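Local structure of HMG-CoA Lyase (Bacillus subtilis subsp. subtilis, 1YDO) at residues T8-G13 / I227-G232; N35-T40 / L274-W279; S43-T48 / V75-L80. The protein is a TIM-barrel protein of the HMGL-like family, built on a closed ring of parallel strands wrapped by helices. All blocks are in the same frame, centred on the assembly; numbering follows the deposited sequence.

Contact 1: residues T8-G13 / I227-G232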
loop_
_atom_site.group_PDB
_atom_site.type_symbol
_atom_site.label_atom_id
_atom_site.label_comp_id
_atom_site.label_asym_id
_atom_site.label_seq_id
_atom_site.Cartn_x
_atom_site.Cartn_y
_atom_site.Cartn_z
ATOM N N THR A 8 -9.565 -5.074 16.173
ATOM C CA THR A 8 -10.569 -4.027 16.101
ATOM C C THR A 8 -10.089 -2.792 15.347
ATOM O O THR A 8 -9.089 -2.177 15.708
ATOM C CB THR A 8 -11.022 -3.613 17.504
ATOM O OG1 THR A 8 -9.982 -3.909 18.441
ATOM C CG2 THR A 8 -12.279 -4.376 17.899
ATOM N N ILE A 9 -10.820 -2.441 14.288
ATOM C CA ILE A 9 -10.500 -1.279 13.477
ATOM C C ILE A 9 -11.502 -0.161 13.748
ATOM O O ILE A 9 -12.710 -0.392 13.786
ATOM C CB ILE A 9 -10.555 -1.580 11.972
ATOM C CG1 ILE A 9 -11.986 -1.778 11.550
ATOM C CG2 ILE A 9 -9.744 -2.819 11.627
ATOM C CD1 ILE A 9 -12.178 -1.506 10.109
ATOM N N LYS A 10 -10.997 1.060 13.904
ATOM C CA LYS A 10 -11.846 2.214 14.177
ATOM C C LYS A 10 -11.974 3.171 12.988
ATOM O O LYS A 10 -10.981 3.618 12.432
ATOM C CB LYS A 10 -11.300 2.944 15.404
ATOM C CG LYS A 10 -11.167 2.014 16.605
ATOM C CD LYS A 10 -11.001 2.770 17.911
ATOM C CE LYS A 10 -11.082 1.824 19.095
ATOM N NZ LYS A 10 -10.933 2.565 20.375
ATOM N N GLU A 11 -13.208 3.473 12.607
ATOM C CA GLU A 11 -13.475 4.378 11.499
ATOM C C GLU A 11 -13.388 5.835 11.948
ATOM O O GLU A 11 -13.999 6.206 12.948
ATOM C CB GLU A 11 -14.874 4.117 10.941
ATOM C CG GLU A 11 -15.272 5.078 9.842
ATOM C CD GLU A 11 -14.386 4.952 8.609
ATOM O OE1 GLU A 11 -14.143 5.984 7.949
ATOM O OE2 GLU A 11 -13.944 3.824 8.291
ATOM N N VAL A 12 -12.630 6.658 11.223
ATOM C CA VAL A 12 -12.514 8.083 11.561
ATOM C C VAL A 12 -12.763 8.946 10.330
ATOM O O VAL A 12 -12.408 10.126 10.308
ATOM C CB VAL A 12 -11.120 8.460 12.136
ATOM C CG1 VAL A 12 -10.899 7.757 13.450
ATOM C CG2 VAL A 12 -10.019 8.113 11.144
ATOM N N GLY A 13 -13.384 8.350 9.317
ATOM C CA GLY A 13 -13.656 9.067 8.089
ATOM C C GLY A 13 -14.560 10.274 8.235
ATOM O O GLY A 13 -14.227 11.386 7.783
ATOM N N ILE A 227 -0.093 -5.040 18.470
ATOM C CA ILE A 227 -1.165 -4.050 18.385
ATOM C C ILE A 227 -2.354 -4.712 17.689
ATOM O O ILE A 227 -2.170 -5.473 16.745
ATOM C CB ILE A 227 -0.722 -2.802 17.563
ATOM C CG1 ILE A 227 0.156 -1.880 18.405
ATOM C CG2 ILE A 227 -1.924 -2.029 17.107
ATOM C CD1 ILE A 227 1.502 -2.414 18.682
ATOM N N THR A 228 -3.566 -4.426 18.145
ATOM C CA THR A 228 -4.742 -5.029 17.538
ATOM C C THR A 228 -5.819 -3.983 17.276
ATOM O O THR A 228 -6.970 -4.309 16.979
ATOM C CB THR A 228 -5.325 -6.146 18.450
ATOM O OG1 THR A 228 -5.690 -5.593 19.730
ATOM C CG2 THR A 228 -4.288 -7.261 18.667
ATOM N N VAL A 229 -5.430 -2.722 17.380
ATOM C CA VAL A 229 -6.344 -1.622 17.149
ATOM C C VAL A 229 -5.810 -0.721 16.048
ATOM O O VAL A 229 -4.712 -0.169 16.147
ATOM C CB VAL A 229 -6.520 -0.787 18.431
ATOM C CG1 VAL A 229 -7.598 0.262 18.239
ATOM C CG2 VAL A 229 -6.852 -1.696 19.585
ATOM N N PHE A 230 -6.587 -0.560 14.990
ATOM C CA PHE A 230 -6.132 0.285 13.904
ATOM C C PHE A 230 -7.202 1.229 13.429
ATOM O O PHE A 230 -8.361 0.856 13.282
ATOM C CB PHE A 230 -5.641 -0.585 12.765
ATOM C CG PHE A 230 -4.403 -1.360 13.106
ATOM C CD1 PHE A 230 -3.144 -0.775 12.991
ATOM C CD2 PHE A 230 -4.495 -2.668 13.562
ATOM C CE1 PHE A 230 -1.983 -1.487 13.323
ATOM C CE2 PHE A 230 -3.350 -3.390 13.897
ATOM C CZ PHE A 230 -2.087 -2.797 13.775
ATOM N N ASP A 231 -6.804 2.472 13.202
ATOM C CA ASP A 231 -7.720 3.499 12.742
ATOM C C ASP A 231 -7.718 3.532 11.239
ATOM O O ASP A 231 -6.674 3.346 10.616
ATOM C CB ASP A 231 -7.283 4.853 13.278
ATOM C CG ASP A 231 -7.522 4.986 14.763
ATOM O OD1 ASP A 231 -7.062 5.990 15.346
ATOM O OD2 ASP A 231 -8.179 4.093 15.338
ATOM N N GLY A 232 -8.886 3.779 10.660
ATOM C CA GLY A 232 -8.997 3.836 9.213
ATOM C C GLY A 232 -10.010 4.860 8.735
ATOM O O GLY A 232 -10.795 5.374 9.519
#
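Thr8, Lys10 and Val12 alternate with Phe230 and Gly232 in a run of backbone hydrogen bonds that zips strand 8-11 to strand 229-232 in parallel register. Phe230 N reaches Thr8 O at 3.1 Å, Lys10 N reaches Phe230 O at 2.7 Å, and Gly232 N reaches Lys10 O at 2.7 Å. Past the end of strand 8-11, Val12 N, at the N-cap position of the helix that follows, takes Gly232 O at 2.8 Å. At the other end the bond from Thr8 N to Thr228 O is weak and bent. On the face with Thr8, Lys10, Val229 and Asp231, Asp231 OD2 lies against Lys10 CB at 3.3 Å, while Lys10 CE passes Val229 CG1 at 3.9 Å. The Lys10 chain runs extended beyond CG and carries NZ 5.9 Å from Asp231 OD2, so the two opposite charges do not meet. Each has another partner: Lys10 forms a salt bridge with Glu173 and a cation-pi contact with Tyr44, and Asp231 pairs with Arg139 through OD2 and with Ser175 through OD1. On the other face the end of Ile9 leans on helix 252-261 and the Phe230 ring packs on helix 215-225. Glu11, bent at chi2 (64°), turns its carboxylate forward to Gly13 N, which meets OE1 at 2.8 Å from above the carboxylate plane; Ala234 N and Thr252 OG1 hold it as well. Ile9 and Phe230 facing the helices, Lys10 and Asp231 on the opposite, inner face, and the first barrel strand paired with the eighth are characteristic of the closing seam of a TIM barrel.

Contact 2: residues N35-T40 / L274-W279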
loop_
_atom_site.group_PDB
_atom_site.type_symbol
_atom_site.label_atom_id
_atom_site.label_comp_id
_atom_site.label_asym_id
_atom_site.label_seq_id
_atom_site.Cartn_x
_atom_site.Cartn_y
_atom_site.Cartn_z
ATOM N N ASN A 35 -24.927 6.637 8.685
ATOM C CA ASN A 35 -25.927 5.618 8.948
ATOM C C ASN A 35 -25.475 4.322 8.307
ATOM O O ASN A 35 -25.484 3.270 8.937
ATOM C CB ASN A 35 -27.278 6.049 8.393
ATOM C CG ASN A 35 -27.973 7.043 9.294
ATOM O OD1 ASN A 35 -28.980 7.635 8.905
ATOM N ND2 ASN A 35 -27.449 7.227 10.513
ATOM N N GLN A 36 -25.066 4.415 7.050
ATOM C CA GLN A 36 -24.576 3.253 6.337
ATOM C C GLN A 36 -23.454 2.635 7.174
ATOM O O GLN A 36 -23.476 1.451 7.514
ATOM C CB GLN A 36 -24.035 3.677 4.976
ATOM C CG GLN A 36 -25.023 4.482 4.152
ATOM C CD GLN A 36 -24.445 4.922 2.817
ATOM O OE1 GLN A 36 -23.716 4.168 2.164
ATOM N NE2 GLN A 36 -24.785 6.135 2.393
ATOM N N LEU A 37 -22.474 3.457 7.519
ATOM C CA LEU A 37 -21.359 2.992 8.314
ATOM C C LEU A 37 -21.801 2.246 9.568
ATOM O O LEU A 37 -21.340 1.137 9.816
ATOM C CB LEU A 37 -20.474 4.172 8.684
ATOM C CG LEU A 37 -19.286 4.450 7.771
ATOM C CD1 LEU A 37 -19.602 4.171 6.316
ATOM C CD2 LEU A 37 -18.889 5.880 7.979
ATOM N N SER A 38 -22.699 2.849 10.351
ATOM C CA SER A 38 -23.209 2.236 11.581
ATOM C C SER A 38 -23.619 0.790 11.359
ATOM O O SER A 38 -23.299 -0.081 12.161
ATOM C CB SER A 38 -24.418 3.006 12.108
ATOM O OG SER A 38 -24.090 4.352 12.412
ATOM N N ARG A 39 -24.341 0.527 10.280
ATOM C CA ARG A 39 -24.757 -0.839 10.018
ATOM C C ARG A 39 -23.856 -1.483 8.980
ATOM O O ARG A 39 -24.315 -2.069 8.003
ATOM C CB ARG A 39 -26.224 -0.879 9.567
ATOM C CG ARG A 39 -26.550 -0.125 8.299
ATOM C CD ARG A 39 -28.061 -0.180 8.042
ATOM N NE ARG A 39 -28.823 0.583 9.038
ATOM C CZ ARG A 39 -29.033 1.898 8.990
ATOM N NH1 ARG A 39 -29.732 2.488 9.951
ATOM N NH2 ARG A 39 -28.568 2.622 7.974
ATOM N N THR A 40 -22.558 -1.378 9.215
ATOM C CA THR A 40 -21.581 -1.939 8.308
ATOM C C THR A 40 -20.832 -3.079 9.002
ATOM O O THR A 40 -20.317 -4.002 8.365
ATOM C CB THR A 40 -20.599 -0.851 7.871
ATOM O OG1 THR A 40 -20.037 -1.203 6.606
ATOM C CG2 THR A 40 -19.485 -0.693 8.890
ATOM N N LEU A 274 -17.550 -1.183 1.321
ATOM C CA LEU A 274 -17.226 -0.786 -0.031
ATOM C C LEU A 274 -18.361 0.028 -0.621
ATOM O O LEU A 274 -18.146 1.076 -1.239
ATOM C CB LEU A 274 -16.968 -2.022 -0.881
ATOM C CG LEU A 274 -15.600 -2.652 -0.667
ATOM C CD1 LEU A 274 -15.654 -4.126 -0.994
ATOM C CD2 LEU A 274 -14.574 -1.947 -1.539
ATOM N N SER A 275 -19.580 -0.454 -0.426
ATOM C CA SER A 275 -20.747 0.241 -0.936
ATOM C C SER A 275 -20.767 1.646 -0.335
ATOM O O SER A 275 -20.991 2.633 -1.031
ATOM C CB SER A 275 -22.018 -0.534 -0.560
ATOM O OG SER A 275 -23.168 0.053 -1.148
ATOM N N ALA A 276 -20.506 1.728 0.959
ATOM C CA ALA A 276 -20.507 3.011 1.635
ATOM C C ALA A 276 -19.421 3.930 1.106
ATOM O O ALA A 276 -19.636 5.135 0.988
ATOM C CB ALA A 276 -20.334 2.819 3.119
ATOM N N ALA A 277 -18.258 3.363 0.793
ATOM C CA ALA A 277 -17.143 4.155 0.283
ATOM C C ALA A 277 -17.524 4.781 -1.041
ATOM O O ALA A 277 -17.281 5.967 -1.274
ATOM C CB ALA A 277 -15.899 3.286 0.108
ATOM N N LYS A 278 -18.134 3.986 -1.907
ATOM C CA LYS A 278 -18.536 4.488 -3.214
ATOM C C LYS A 278 -19.508 5.647 -3.074
ATOM O O LYS A 278 -19.430 6.623 -3.811
ATOM C CB LYS A 278 -19.181 3.371 -4.028
ATOM C CG LYS A 278 -19.538 3.772 -5.441
ATOM C CD LYS A 278 -20.196 2.618 -6.181
ATOM C CE LYS A 278 -20.654 3.050 -7.571
ATOM N NZ LYS A 278 -21.349 1.953 -8.314
ATOM N N TRP A 279 -20.415 5.541 -2.112
ATOM C CA TRP A 279 -21.402 6.575 -1.899
ATOM C C TRP A 279 -20.775 7.953 -1.790
ATOM O O TRP A 279 -21.010 8.799 -2.644
ATOM C CB TRP A 279 -22.202 6.281 -0.642
ATOM C CG TRP A 279 -23.512 6.974 -0.624
ATOM C CD1 TRP A 279 -24.640 6.598 -1.279
ATOM C CD2 TRP A 279 -23.825 8.193 0.052
ATOM N NE1 TRP A 279 -25.641 7.506 -1.058
ATOM C CE2 TRP A 279 -25.168 8.500 -0.244
ATOM C CE3 TRP A 279 -23.098 9.062 0.877
ATOM C CZ2 TRP A 279 -25.808 9.644 0.258
ATOM C CZ3 TRP A 279 -23.732 10.201 1.374
ATOM C CH2 TRP A 279 -25.074 10.479 1.062
#
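Gln36 and Ala276 mark where helix 27-38 and helix 270-284 come together here, with CA atoms 6.2 Å apart. The Gln36 side chain spans the gap. Its CG lies anti to the carbonyl carbon (chi1 -54°) and the chain stays extended beyond it, which carries the amide across to the turn that holds both Ala276 and Trp279. There the two ends of the amide part company. OE1 rests on the backbone of Ala276, 3.5 Å from CA, whereas NE2 stands over one face of the Trp279 indole, nearest to CD2 at 3.3 Å and displaced toward the rim of the ring system. Amide and indole planes are almost perpendicular (87°), so the amide meets the ring with its nitrogen end and does not lie flat on it. With CG anti to the backbone N (chi1 -159°), the indole extends toward helix 27-38 and presents one face to the amide. NE2 also has a weak hydrogen bond to Thr32 O, one turn back in its own helix, and the indole touches Thr32 and Asp29 of that helix as well. Beside this polar group lies a small apolar contact: Leu37 CD1 touches Ala276 CB at 3.5 Å. The Ala276 methyl thus touches both the Leu37 branch and, more loosely, the amide oxygen, while Ala276 O accepts a hydrogen bond from Trp33 NE1. With NE2 above the indole, the contact is consistent with a modest amide-to-pi attraction, alongside the apolar Leu37-Ala276 packing where the two helices meet.

Contact 3: residues S43-T48 / V75-L80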
loop_
_atom_site.group_PDB
_atom_site.type_symbol
_atom_site.label_atom_id
_atom_site.label_comp_id
_atom_site.label_asym_id
_atom_site.label_seq_id
_atom_site.Cartn_x
_atom_site.Cartn_y
_atom_site.Cartn_z
ATOM N N SER A 43 -17.546 -1.204 14.829
ATOM C CA SER A 43 -18.023 -1.057 16.198
ATOM C C SER A 43 -17.544 0.252 16.824
ATOM O O SER A 43 -17.674 0.446 18.029
ATOM C CB SER A 43 -17.522 -2.213 17.059
ATOM O OG SER A 43 -16.140 -2.108 17.279
ATOM N N TYR A 44 -16.981 1.141 16.013
ATOM C CA TYR A 44 -16.480 2.413 16.512
ATOM C C TYR A 44 -16.441 3.418 15.375
ATOM O O TYR A 44 -15.925 3.119 14.306
ATOM C CB TYR A 44 -15.091 2.208 17.088
ATOM C CG TYR A 44 -14.500 3.433 17.717
ATOM C CD1 TYR A 44 -13.947 4.444 16.935
ATOM C CD2 TYR A 44 -14.431 3.554 19.104
ATOM C CE1 TYR A 44 -13.328 5.544 17.518
ATOM C CE2 TYR A 44 -13.813 4.648 19.697
ATOM C CZ TYR A 44 -13.256 5.639 18.896
ATOM O OH TYR A 44 -12.590 6.701 19.470
ATOM N N ILE A 45 -16.985 4.610 15.605
ATOM C CA ILE A 45 -17.027 5.630 14.569
ATOM C C ILE A 45 -16.941 7.047 15.116
ATOM O O ILE A 45 -17.818 7.456 15.866
ATOM C CB ILE A 45 -18.342 5.565 13.810
ATOM C CG1 ILE A 45 -18.592 4.166 13.274
ATOM C CG2 ILE A 45 -18.326 6.581 12.700
ATOM C CD1 ILE A 45 -19.868 4.076 12.466
ATOM N N GLU A 46 -15.909 7.803 14.751
ATOM C CA GLU A 46 -15.849 9.183 15.211
ATOM C C GLU A 46 -16.786 9.992 14.322
ATOM O O GLU A 46 -16.378 10.469 13.270
ATOM C CB GLU A 46 -14.459 9.753 15.072
ATOM C CG GLU A 46 -13.481 9.169 16.019
ATOM C CD GLU A 46 -12.238 10.036 16.154
ATOM O OE1 GLU A 46 -11.265 9.595 16.812
ATOM O OE2 GLU A 46 -12.231 11.161 15.604
ATOM N N ILE A 47 -18.035 10.153 14.740
ATOM C CA ILE A 47 -19.004 10.882 13.939
ATOM C C ILE A 47 -18.618 12.313 13.593
ATOM O O ILE A 47 -18.959 12.797 12.517
ATOM C CB ILE A 47 -20.360 10.913 14.629
ATOM C CG1 ILE A 47 -20.226 11.597 15.990
ATOM C CG2 ILE A 47 -20.890 9.502 14.802
ATOM C CD1 ILE A 47 -21.546 11.805 16.691
ATOM N N THR A 48 -17.909 12.995 14.486
ATOM C CA THR A 48 -17.529 14.381 14.217
ATOM C C THR A 48 -16.543 14.941 15.231
ATOM O O THR A 48 -16.094 14.235 16.138
ATOM C CB THR A 48 -18.745 15.294 14.247
ATOM O OG1 THR A 48 -18.344 16.645 13.982
ATOM C CG2 THR A 48 -19.396 15.235 15.623
ATOM N N VAL A 75 -22.249 -0.228 18.855
ATOM C CA VAL A 75 -21.420 0.727 18.148
ATOM C C VAL A 75 -21.007 1.827 19.083
ATOM O O VAL A 75 -21.830 2.365 19.804
ATOM C CB VAL A 75 -22.171 1.352 16.976
ATOM C CG1 VAL A 75 -21.231 2.265 16.199
ATOM C CG2 VAL A 75 -22.720 0.270 16.065
ATOM N N THR A 76 -19.725 2.161 19.076
ATOM C CA THR A 76 -19.228 3.214 19.945
ATOM C C THR A 76 -19.063 4.486 19.110
ATOM O O THR A 76 -18.188 4.557 18.256
ATOM C CB THR A 76 -17.873 2.821 20.568
ATOM O OG1 THR A 76 -17.992 1.535 21.187
ATOM C CG2 THR A 76 -17.454 3.823 21.624
ATOM N N TYR A 77 -19.912 5.483 19.350
ATOM C CA TYR A 77 -19.835 6.746 18.622
ATOM C C TYR A 77 -18.978 7.739 19.399
ATOM O O TYR A 77 -19.307 8.140 20.516
ATOM C CB TYR A 77 -21.242 7.298 18.385
ATOM C CG TYR A 77 -22.087 6.406 17.492
ATOM C CD1 TYR A 77 -22.089 6.571 16.109
ATOM C CD2 TYR A 77 -22.830 5.359 18.032
ATOM C CE1 TYR A 77 -22.806 5.710 15.278
ATOM C CE2 TYR A 77 -23.551 4.490 17.221
ATOM C CZ TYR A 77 -23.534 4.667 15.844
ATOM O OH TYR A 77 -24.215 3.790 15.048
ATOM N N ALA A 78 -17.859 8.124 18.797
ATOM C CA ALA A 78 -16.932 9.041 19.439
ATOM C C ALA A 78 -16.807 10.353 18.676
ATOM O O ALA A 78 -17.184 10.448 17.507
ATOM C CB ALA A 78 -15.549 8.378 19.579
ATOM N N ALA A 79 -16.267 11.360 19.346
ATOM C CA ALA A 79 -16.066 12.657 18.728
ATOM C C ALA A 79 -14.799 13.280 19.283
ATOM O O ALA A 79 -14.375 12.984 20.399
ATOM C CB ALA A 79 -17.235 13.537 19.011
ATOM N N LEU A 80 -14.185 14.138 18.494
ATOM C CA LEU A 80 -12.986 14.782 18.947
ATOM C C LEU A 80 -13.387 15.881 19.925
ATOM O O LEU A 80 -14.295 16.652 19.643
ATOM C CB LEU A 80 -12.256 15.396 17.768
ATOM C CG LEU A 80 -10.757 15.586 18.017
ATOM C CD1 LEU A 80 -10.087 14.229 18.086
ATOM C CD2 LEU A 80 -10.176 16.406 16.903
#
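The Tyr44 ring leans obliquely across the neighbouring strand, with CD2 3.8 Å from Thr76 CB and OH 3.4 Å from Ala78 CB. Its reach along the strand follows from chi1 near -176°, which sets CG anti to the backbone N, and Glu97 takes the hydroxyl in a hydrogen bond. Glu46 shares this face, its chain extended toward Arg15. On the other face Tyr77 is flanked differently: Val75 CG1 sits over one face of its ring, offset toward the rim, while Ile47 CG2 approaches the ring edge near its plane, 3.4 Å from CD1, the two side chains crossing at about a right angle. Ile45 CD1 lies further off, 4.4 Å from Tyr77 CE1. The Tyr77 hydroxyl turns outward to Ser38 of helix 27-38 and to the backbone of Glu72. Between the two faces the strands are bound in parallel: Ile45 N meets Thr76 O at 2.9 Å and Ala78 N meets Ile45 O at 3.0 Å, and Leu80 N is bonded to Thr48 O at 3.0 Å. Two adjacent parallel strands linked through helix 62-68, which packs on Ile47 and Thr48, form a beta-alpha-beta unit of the TIM barrel.

From the N terminus, the chain enters strand 8-11, which pairs with strand 229-232, more than 200 residues on, and contact 1 closes that loop. Helix 27-38 follows and meets helix 270-284 in contact 2, a still longer loop, so these two loops cross. Contact 3, between strands 44-49 and 76-80, closes a short loop nested inside both. Contacts 1 and 3 belong to the barrel wall, where strand 8-11 probably also bonds, through Glu11, to Tyr44 and Glu46, so that it has a neighbouring strand on each side. Contact 2 lies outside it, tied inward by Leu37, which packs on Glu11 and Ile45.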